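Long-range contacts in geranyltranstransferase (Staphylococcus aureus, PDB 1RTR), which catalyses the stepwise head-to-tail condensation of isopentenyl diphosphate with allylic diphosphates to yield farnesyl diphosphate, a precursor of larger isoprenoids: residues L71-T76 with L116-E121; I143-V148 with G179-F184; F214-D219 with S243-L248. One frame throughout, in Å; residues are numbered along the deposited sequence.

Contact 1 (L71-T76 with L116-E121); sequences LEMIHT and LTKAFE
Met73 and Ile74 meet Leu116, Lys118 and Ala119 in a buried antiparallel helix-helix contact, where helix 65-83 lies against helix 105-124. The axes of the two short segments come within 8.3 Å and their directions differ by 170°. Ala119 presents only a methyl group at the point where the helices meet. Its CB points at the opposing helix and lies 3.7 Å from Ile74 CG1, with Met73 CB, on the residue before, 4.1 Å from the same Ala119 CB. In Ile74, CG1 stands anti to the carbonyl carbon (chi1 -62°), which brings the CG1-CD1 branch toward helix 105-124; CD1 ends 3.6 Å from Leu116 CD2 and approaches the Phe120 ring at an oblique slant. Met73 flanks Ala119 on the Lys118 side. Its chain runs extended beyond CG and lays the thioether across the aliphatic base of Lys118, with SD 3.6 Å from Lys118 CG and CE nearly as close to the same carbon. Lys118 thus lends its methylenes to the apolar seam while NZ turns away to a weak salt bridge with Glu121 OE1 at 3.3 Å. The setting is the all-helical prenyl synthase fold, in which helix 65-83 runs into the sequence DDLPAMD, the first aspartate-rich motif of the family, which probably serves substrate binding as in relatives. Helix 105-124 also faces the dimer partner: the same Phe120 stacks on Phe120 of the second subunit, and Leu116 packs on Leu116 of that subunit.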
loop_
_atom_site.group_PDB
_atom_site.type_symbol
_atom_site.label_atom_id
_atom_site.label_comp_id
_atom_site.label_asym_id
_atom_site.label_seq_id
_atom_site.Cartn_x
_atom_site.Cartn_y
_atom_site.Cartn_z
ATOM N N LEU A 71 1.287 5.294 10.177
ATOM C CA LEU A 71 2.290 4.342 10.647
ATOM C C LEU A 71 1.659 3.164 11.381
ATOM O O LEU A 71 2.050 2.006 11.168
ATOM C CB LEU A 71 3.316 5.044 11.544
ATOM C CG LEU A 71 4.535 4.248 12.026
ATOM C CD1 LEU A 71 5.187 3.394 10.899
ATOM C CD2 LEU A 71 5.539 5.198 12.661
ATOM N N GLU A 72 0.677 3.452 12.239
ATOM C CA GLU A 72 -0.006 2.382 12.977
ATOM C C GLU A 72 -0.898 1.527 12.055
ATOM O O GLU A 72 -1.037 0.311 12.270
ATOM C CB GLU A 72 -0.779 2.943 14.181
ATOM C CG GLU A 72 -1.374 1.896 15.120
ATOM C CD GLU A 72 -0.344 1.143 15.961
ATOM O OE1 GLU A 72 0.858 1.506 15.957
ATOM O OE2 GLU A 72 -0.743 0.163 16.635
ATOM N N MET A 73 -1.480 2.153 11.028
ATOM C CA MET A 73 -2.239 1.409 10.014
ATOM C C MET A 73 -1.326 0.389 9.313
ATOM O O MET A 73 -1.715 -0.772 9.117
ATOM C CB MET A 73 -2.867 2.360 8.986
ATOM C CG MET A 73 -4.266 2.885 9.335
ATOM S SD MET A 73 -4.838 4.189 8.219
ATOM C CE MET A 73 -6.172 4.813 9.176
ATOM N N ILE A 74 -0.106 0.818 8.967
ATOM C CA ILE A 74 0.865 -0.057 8.320
ATOM C C ILE A 74 1.258 -1.211 9.229
ATOM O O ILE A 74 1.379 -2.353 8.784
ATOM C CB ILE A 74 2.113 0.732 7.890
ATOM C CG1 ILE A 74 1.723 1.801 6.873
ATOM C CG2 ILE A 74 3.211 -0.205 7.368
ATOM C CD1 ILE A 74 1.835 1.389 5.445
ATOM N N HIS A 75 1.467 -0.907 10.504
ATOM C CA HIS A 75 1.792 -1.941 11.478
ATOM C C HIS A 75 0.612 -2.909 11.657
ATOM O O HIS A 75 0.807 -4.134 11.701
ATOM C CB HIS A 75 2.254 -1.315 12.803
ATOM C CG HIS A 75 2.299 -2.279 13.947
ATOM N ND1 HIS A 75 3.267 -3.256 14.061
ATOM C CD2 HIS A 75 1.493 -2.418 15.026
ATOM C CE1 HIS A 75 3.052 -3.961 15.158
ATOM N NE2 HIS A 75 1.985 -3.470 15.765
ATOM N N THR A 76 -0.606 -2.362 11.735
ATOM C CA THR A 76 -1.822 -3.173 11.862
ATOM C C THR A 76 -1.999 -4.118 10.669
ATOM O O THR A 76 -2.252 -5.323 10.844
ATOM C CB THR A 76 -3.052 -2.266 12.005
ATOM O OG1 THR A 76 -2.920 -1.454 13.184
ATOM C CG2 THR A 76 -4.296 -3.083 12.273
ATOM N N LEU A 116 -3.247 -0.698 4.314
ATOM C CA LEU A 116 -2.072 -0.271 3.586
ATOM C C LEU A 116 -2.416 0.917 2.708
ATOM O O LEU A 116 -1.770 1.964 2.787
ATOM C CB LEU A 116 -1.527 -1.417 2.715
ATOM C CG LEU A 116 -0.014 -1.532 2.514
ATOM C CD1 LEU A 116 0.387 -2.454 1.346
ATOM C CD2 LEU A 116 0.672 -0.183 2.395
ATOM N N THR A 117 -3.445 0.767 1.878
ATOM C CA THR A 117 -3.882 1.860 1.031
ATOM C C THR A 117 -4.257 3.114 1.840
ATOM O O THR A 117 -3.832 4.230 1.492
ATOM C CB THR A 117 -5.057 1.406 0.151
ATOM O OG1 THR A 117 -4.816 0.078 -0.314
ATOM C CG2 THR A 117 -5.119 2.209 -1.143
ATOM N N LYS A 118 -5.040 2.949 2.913
ATOM C CA LYS A 118 -5.507 4.112 3.678
ATOM C C LYS A 118 -4.349 4.947 4.259
ATOM O O LYS A 118 -4.422 6.181 4.308
ATOM C CB LYS A 118 -6.494 3.697 4.787
ATOM C CG LYS A 118 -7.109 4.859 5.555
ATOM C CD LYS A 118 -8.071 5.678 4.701
ATOM C CE LYS A 118 -8.995 6.528 5.571
ATOM N NZ LYS A 118 -9.136 7.937 5.063
ATOM N N ALA A 119 -3.287 4.264 4.694
ATOM C CA ALA A 119 -2.121 4.940 5.265
ATOM C C ALA A 119 -1.559 6.001 4.322
ATOM O O ALA A 119 -1.213 7.102 4.757
ATOM C CB ALA A 119 -1.048 3.925 5.664
ATOM N N PHE A 120 -1.506 5.676 3.028
ATOM C CA PHE A 120 -1.016 6.605 2.015
ATOM C C PHE A 120 -1.986 7.750 1.733
ATOM O O PHE A 120 -1.568 8.900 1.555
ATOM C CB PHE A 120 -0.615 5.847 0.755
ATOM C CG PHE A 120 0.588 4.985 0.962
ATOM C CD1 PHE A 120 1.854 5.554 1.066
ATOM C CD2 PHE A 120 0.460 3.619 1.107
ATOM C CE1 PHE A 120 2.973 4.771 1.285
ATOM C CE2 PHE A 120 1.575 2.829 1.333
ATOM C CZ PHE A 120 2.840 3.405 1.422
ATOM N N GLU A 121 -3.280 7.439 1.718
ATOM C CA GLU A 121 -4.316 8.457 1.596
ATOM C C GLU A 121 -4.205 9.483 2.705
ATOM O O GLU A 121 -4.289 10.681 2.454
ATOM C CB GLU A 121 -5.697 7.811 1.640
ATOM C CG GLU A 121 -6.764 8.595 0.906
ATOM C CD GLU A 121 -7.864 9.075 1.828
ATOM O OE1 GLU A 121 -7.526 9.791 2.807
ATOM O OE2 GLU A 121 -9.062 8.733 1.574
#

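Contact 2 (I143-V148 with G179-F184); sequences IASGHV and GALLTF
Ala144 and Ala180 face each other with backbone and methyl groups interlocked: Ala180 CB rests 3.3 Å from Ala144 O, and Ala144 CB lies 3.6 Å from Ala180 O. With nothing larger than a methyl group on either residue, their CA atoms come within 4.9 Å, a close alanine-to-alanine helix packing in the all-helical prenyl synthase fold. One turn along, Phe184 CB touches Ala144 CB at 4.1 Å; CG is set anti to the backbone N (chi1 170°), and the ring leads on to Val137, Arg140 and Leu141 of helix 131-145. Beside the alanines, Leu181 CD2 comes 3.9 Å from Ser145 OG. That hydroxyl is tied to Leu141 O one turn back in its own helix, which leaves its contact with the leucine methyl one of packing alone. The contact falls at the end of helix 131-145, Gly146 being the first residue to leave helical angles; backbone hydrogen bonds between Ala144 and Met150 and between Ser145 and Val151 tie that end to the start of helix 150-159. Helix 179-193 begins at its other side, and helix 65-83 covers Ser145, Leu181 and Phe184 through Ile74 and Leu71.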
loop_
_atom_site.group_PDB
_atom_site.type_symbol
_atom_site.label_atom_id
_atom_site.label_comp_id
_atom_site.label_asym_id
_atom_site.label_seq_id
_atom_site.Cartn_x
_atom_site.Cartn_y
_atom_site.Cartn_z
ATOM N N ILE A 143 9.395 3.101 1.019
ATOM C CA ILE A 143 10.668 2.387 1.143
ATOM C C ILE A 143 10.747 1.571 2.447
ATOM O O ILE A 143 11.190 0.429 2.434
ATOM C CB ILE A 143 11.893 3.362 1.019
ATOM C CG1 ILE A 143 11.961 4.008 -0.377
ATOM C CG2 ILE A 143 13.205 2.636 1.287
ATOM C CD1 ILE A 143 12.826 5.275 -0.419
ATOM N N ALA A 144 10.321 2.153 3.566
ATOM C CA ALA A 144 10.354 1.448 4.853
ATOM C C ALA A 144 9.485 0.188 4.852
ATOM O O ALA A 144 9.824 -0.812 5.509
ATOM C CB ALA A 144 9.940 2.383 6.005
ATOM N N SER A 145 8.373 0.237 4.116
ATOM C CA SER A 145 7.353 -0.798 4.183
ATOM C C SER A 145 7.508 -1.834 3.080
ATOM O O SER A 145 7.018 -2.945 3.202
ATOM C CB SER A 145 5.946 -0.177 4.120
ATOM O OG SER A 145 5.737 0.782 5.160
ATOM N N GLY A 146 8.208 -1.478 2.010
ATOM C CA GLY A 146 8.203 -2.296 0.819
ATOM C C GLY A 146 9.156 -3.468 0.775
ATOM O O GLY A 146 9.605 -3.982 1.807
ATOM N N HIS A 147 9.476 -3.883 -0.445
ATOM C CA HIS A 147 10.245 -5.097 -0.661
ATOM C C HIS A 147 11.638 -5.062 -0.038
ATOM O O HIS A 147 12.146 -6.106 0.331
ATOM C CB HIS A 147 10.271 -5.501 -2.136
ATOM C CG HIS A 147 11.079 -4.595 -3.006
ATOM N ND1 HIS A 147 12.190 -5.028 -3.690
ATOM C CD2 HIS A 147 10.923 -3.291 -3.326
ATOM C CE1 HIS A 147 12.693 -4.026 -4.389
ATOM N NE2 HIS A 147 11.944 -2.960 -4.182
ATOM N N VAL A 148 12.222 -3.879 0.131
ATOM C CA VAL A 148 13.530 -3.763 0.790
ATOM C C VAL A 148 13.429 -3.297 2.249
ATOM O O VAL A 148 14.449 -3.034 2.896
ATOM C CB VAL A 148 14.568 -2.879 -0.015
ATOM C CG1 VAL A 148 14.682 -3.346 -1.467
ATOM C CG2 VAL A 148 14.237 -1.386 0.066
ATOM N N GLY A 179 12.872 -2.833 12.196
ATOM C CA GLY A 179 13.526 -1.544 12.329
ATOM C C GLY A 179 13.140 -0.456 11.342
ATOM O O GLY A 179 13.296 0.736 11.636
ATOM N N ALA A 180 12.655 -0.833 10.166
ATOM C CA ALA A 180 12.427 0.178 9.134
ATOM C C ALA A 180 11.269 1.124 9.507
ATOM O O ALA A 180 11.356 2.339 9.279
ATOM C CB ALA A 180 12.242 -0.461 7.761
ATOM N N LEU A 181 10.212 0.573 10.111
ATOM C CA LEU A 181 9.124 1.392 10.657
ATOM C C LEU A 181 9.607 2.310 11.779
ATOM O O LEU A 181 9.251 3.512 11.813
ATOM C CB LEU A 181 7.971 0.525 11.153
ATOM C CG LEU A 181 7.169 -0.258 10.097
ATOM C CD1 LEU A 181 5.850 -0.717 10.692
ATOM C CD2 LEU A 181 6.928 0.568 8.836
ATOM N N LEU A 182 10.430 1.759 12.683
ATOM C CA LEU A 182 10.987 2.562 13.769
ATOM C C LEU A 182 11.784 3.739 13.218
ATOM O O LEU A 182 11.606 4.880 13.652
ATOM C CB LEU A 182 11.812 1.716 14.755
ATOM C CG LEU A 182 10.935 0.833 15.648
ATOM C CD1 LEU A 182 11.768 -0.087 16.494
ATOM C CD2 LEU A 182 10.012 1.652 16.531
ATOM N N THR A 183 12.635 3.465 12.241
ATOM C CA THR A 183 13.414 4.509 11.602
ATOM C C THR A 183 12.521 5.481 10.842
ATOM O O THR A 183 12.835 6.677 10.757
ATOM C CB THR A 183 14.479 3.869 10.662
ATOM O OG1 THR A 183 15.388 3.103 11.456
ATOM C CG2 THR A 183 15.375 4.924 10.026
ATOM N N PHE A 184 11.432 4.979 10.257
ATOM C CA PHE A 184 10.460 5.874 9.647
ATOM C C PHE A 184 9.904 6.848 10.692
ATOM O O PHE A 184 9.842 8.048 10.443
ATOM C CB PHE A 184 9.293 5.114 8.987
ATOM C CG PHE A 184 8.175 6.021 8.559
ATOM C CD1 PHE A 184 7.062 6.196 9.370
ATOM C CD2 PHE A 184 8.285 6.758 7.386
ATOM C CE1 PHE A 184 6.058 7.078 9.005
ATOM C CE2 PHE A 184 7.297 7.640 7.013
ATOM C CZ PHE A 184 6.170 7.797 7.825
#

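Contact 3 (F214-D219 with S243-L248); sequences FQIKDD and STYVSL
The second aspartate-rich motif of the prenyl synthases, the sequence DDLLD that starts at Asp218, here meets the N-terminal end of the next modelled helix, 245-270. Asp219 and Tyr245 carry the junction. Asp219 OD1 accepts a nearly straight hydrogen bond from Tyr245 N, 3.1 Å long with an N-H...O angle of 164°, and the donor comes from well above the carboxylate plane. The same oxygen sits in the plane of the phenol ring at its edge, 3.1 Å from Tyr245 CD1, while Asp219 OD2 lies against Thr244 CB at 3.5 Å. One carboxylate thereby touches both the N-cap residue and the residue after it. Over one face of the Tyr245 ring comes Ile216, in a CH-pi contact: CG1 stands 3.5 Å from the ring centroid and only 10° off its normal. Setting CG1 anti to the carbonyl carbon in Ile216 turns this branch onto the phenol. Val246 completes the join by placing CG1 3.6 Å from Asp219 O. The helix start itself is closed by a reciprocal pair, Ser247 N to Thr244 OG1 at 3.3 Å and Thr244 N to Ser247 OG at 3.1 Å. Leu167, Leu170 and Glu171 of helix 167-177 add to the surroundings of the tyrosine. The result is a capping box with an aspartate of the preceding helix bonded beside it, at a motif whose carboxylates in related farnesyl diphosphate synthases bind magnesium.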
loop_
_atom_site.group_PDB
_atom_site.type_symbol
_atom_site.label_atom_id
_atom_site.label_comp_id
_atom_site.label_asym_id
_atom_site.label_seq_id
_atom_site.Cartn_x
_atom_site.Cartn_y
_atom_site.Cartn_z
ATOM N N PHE A 214 15.018 -3.789 20.437
ATOM C CA PHE A 214 13.652 -4.319 20.529
ATOM C C PHE A 214 13.579 -5.852 20.599
ATOM O O PHE A 214 12.995 -6.418 21.525
ATOM C CB PHE A 214 12.854 -3.790 19.321
ATOM C CG PHE A 214 11.363 -3.947 19.437
ATOM C CD1 PHE A 214 10.537 -2.828 19.347
ATOM C CD2 PHE A 214 10.778 -5.210 19.588
ATOM C CE1 PHE A 214 9.141 -2.959 19.433
ATOM C CE2 PHE A 214 9.386 -5.358 19.686
ATOM C CZ PHE A 214 8.563 -4.229 19.604
ATOM N N GLN A 215 14.178 -6.517 19.618
ATOM C CA GLN A 215 14.022 -7.954 19.472
ATOM C C GLN A 215 14.950 -8.731 20.391
ATOM O O GLN A 215 14.600 -9.830 20.849
ATOM C CB GLN A 215 14.225 -8.368 18.007
ATOM C CG GLN A 215 13.048 -7.988 17.079
ATOM C CD GLN A 215 11.721 -8.619 17.509
ATOM O OE1 GLN A 215 11.681 -9.782 17.938
ATOM N NE2 GLN A 215 10.639 -7.851 17.403
ATOM N N ILE A 216 16.124 -8.158 20.664
ATOM C CA ILE A 216 17.057 -8.741 21.618
ATOM C C ILE A 216 16.388 -8.860 22.978
ATOM O O ILE A 216 16.361 -9.945 23.558
ATOM C CB ILE A 216 18.356 -7.922 21.721
ATOM C CG1 ILE A 216 19.056 -7.851 20.366
ATOM C CG2 ILE A 216 19.286 -8.553 22.752
ATOM C CD1 ILE A 216 20.221 -6.876 20.311
ATOM N N LYS A 217 15.823 -7.753 23.467
ATOM C CA LYS A 217 15.147 -7.737 24.773
ATOM C C LYS A 217 14.139 -8.878 24.860
ATOM O O LYS A 217 14.131 -9.649 25.822
ATOM C CB LYS A 217 14.472 -6.381 25.016
ATOM C CG LYS A 217 13.715 -6.230 26.350
ATOM C CD LYS A 217 12.276 -5.725 26.112
ATOM C CE LYS A 217 11.924 -4.484 26.949
ATOM N NZ LYS A 217 10.823 -4.731 27.944
ATOM N N ASP A 218 13.328 -8.996 23.815
ATOM C CA ASP A 218 12.277 -10.006 23.715
ATOM C C ASP A 218 12.772 -11.443 23.727
ATOM O O ASP A 218 12.150 -12.304 24.361
ATOM C CB ASP A 218 11.459 -9.764 22.451
ATOM C CG ASP A 218 10.115 -9.169 22.748
ATOM O OD1 ASP A 218 9.118 -9.906 22.580
ATOM O OD2 ASP A 218 9.965 -7.993 23.166
ATOM N N ASP A 219 13.868 -11.705 23.008
ATOM C CA ASP A 219 14.517 -13.017 23.048
ATOM C C ASP A 219 14.993 -13.338 24.468
ATOM O O ASP A 219 14.746 -14.430 24.968
ATOM C CB ASP A 219 15.683 -13.088 22.059
ATOM C CG ASP A 219 15.225 -13.324 20.637
ATOM O OD1 ASP A 219 15.939 -12.881 19.715
ATOM O OD2 ASP A 219 14.173 -13.942 20.334
ATOM N N SER A 243 15.210 -19.968 15.787
ATOM C CA SER A 243 16.562 -19.431 15.752
ATOM C C SER A 243 16.596 -17.954 16.189
ATOM O O SER A 243 15.986 -17.094 15.544
ATOM C CB SER A 243 17.166 -19.614 14.362
ATOM O OG SER A 243 18.492 -19.116 14.325
ATOM N N THR A 244 17.308 -17.669 17.286
ATOM C CA THR A 244 17.169 -16.387 17.998
ATOM C C THR A 244 18.495 -15.826 18.478
ATOM O O THR A 244 19.552 -16.406 18.221
ATOM C CB THR A 244 16.233 -16.523 19.234
ATOM O OG1 THR A 244 16.930 -17.203 20.295
ATOM C CG2 THR A 244 14.993 -17.405 18.945
ATOM N N TYR A 245 18.427 -14.703 19.193
ATOM C CA TYR A 245 19.627 -14.068 19.737
ATOM C C TYR A 245 20.312 -14.918 20.798
ATOM O O TYR A 245 21.540 -15.012 20.787
ATOM C CB TYR A 245 19.344 -12.670 20.281
ATOM C CG TYR A 245 19.404 -11.612 19.212
ATOM C CD1 TYR A 245 18.234 -11.075 18.681
ATOM C CD2 TYR A 245 20.626 -11.161 18.713
ATOM C CE1 TYR A 245 18.275 -10.118 17.692
ATOM C CE2 TYR A 245 20.675 -10.204 17.722
ATOM C CZ TYR A 245 19.490 -9.689 17.214
ATOM O OH TYR A 245 19.511 -8.735 16.222
ATOM N N VAL A 246 19.537 -15.539 21.690
ATOM C CA VAL A 246 20.127 -16.359 22.742
ATOM C C VAL A 246 20.582 -17.732 22.231
ATOM O O VAL A 246 21.544 -18.303 22.765
ATOM C CB VAL A 246 19.273 -16.441 24.077
ATOM C CG1 VAL A 246 18.074 -15.513 24.055
ATOM C CG2 VAL A 246 18.864 -17.873 24.425
ATOM N N SER A 247 19.916 -18.248 21.197
ATOM C CA SER A 247 20.276 -19.544 20.620
ATOM C C SER A 247 21.538 -19.469 19.767
ATOM O O SER A 247 22.165 -20.491 19.487
ATOM C CB SER A 247 19.121 -20.130 19.809
ATOM O OG SER A 247 19.212 -19.762 18.446
ATOM N N LEU A 248 21.907 -18.269 19.343
ATOM C CA LEU A 248 23.128 -18.092 18.573
ATOM C C LEU A 248 24.293 -17.628 19.451
ATOM O O LEU A 248 25.434 -18.038 19.244
ATOM C CB LEU A 248 22.907 -17.102 17.430
ATOM C CG LEU A 248 22.032 -17.558 16.256
ATOM C CD1 LEU A 248 21.497 -16.348 15.489
ATOM C CD2 LEU A 248 22.779 -18.487 15.317
#

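From the N terminus, contact 1 closes first, returning the chain to helix 65-83 after a span that includes the first aspartate-rich motif and the small hairpin 92-93/96-97. Contact 2 follows, closing around helices 150-159 and 167-177, and contact 3 closes last, over a span in which residues 230-242 are not modelled. The three stand in series, so none encloses or crosses another. Contacts 1 and 2 nevertheless touch through helix 65-83, and both reach the second subunit. Contact 2 meets contact 3 through Leu182 and Phe214, linking helix 179-193 to helix 197-227, which carries the second aspartate-rich motif; contacts 1 and 3 do not touch.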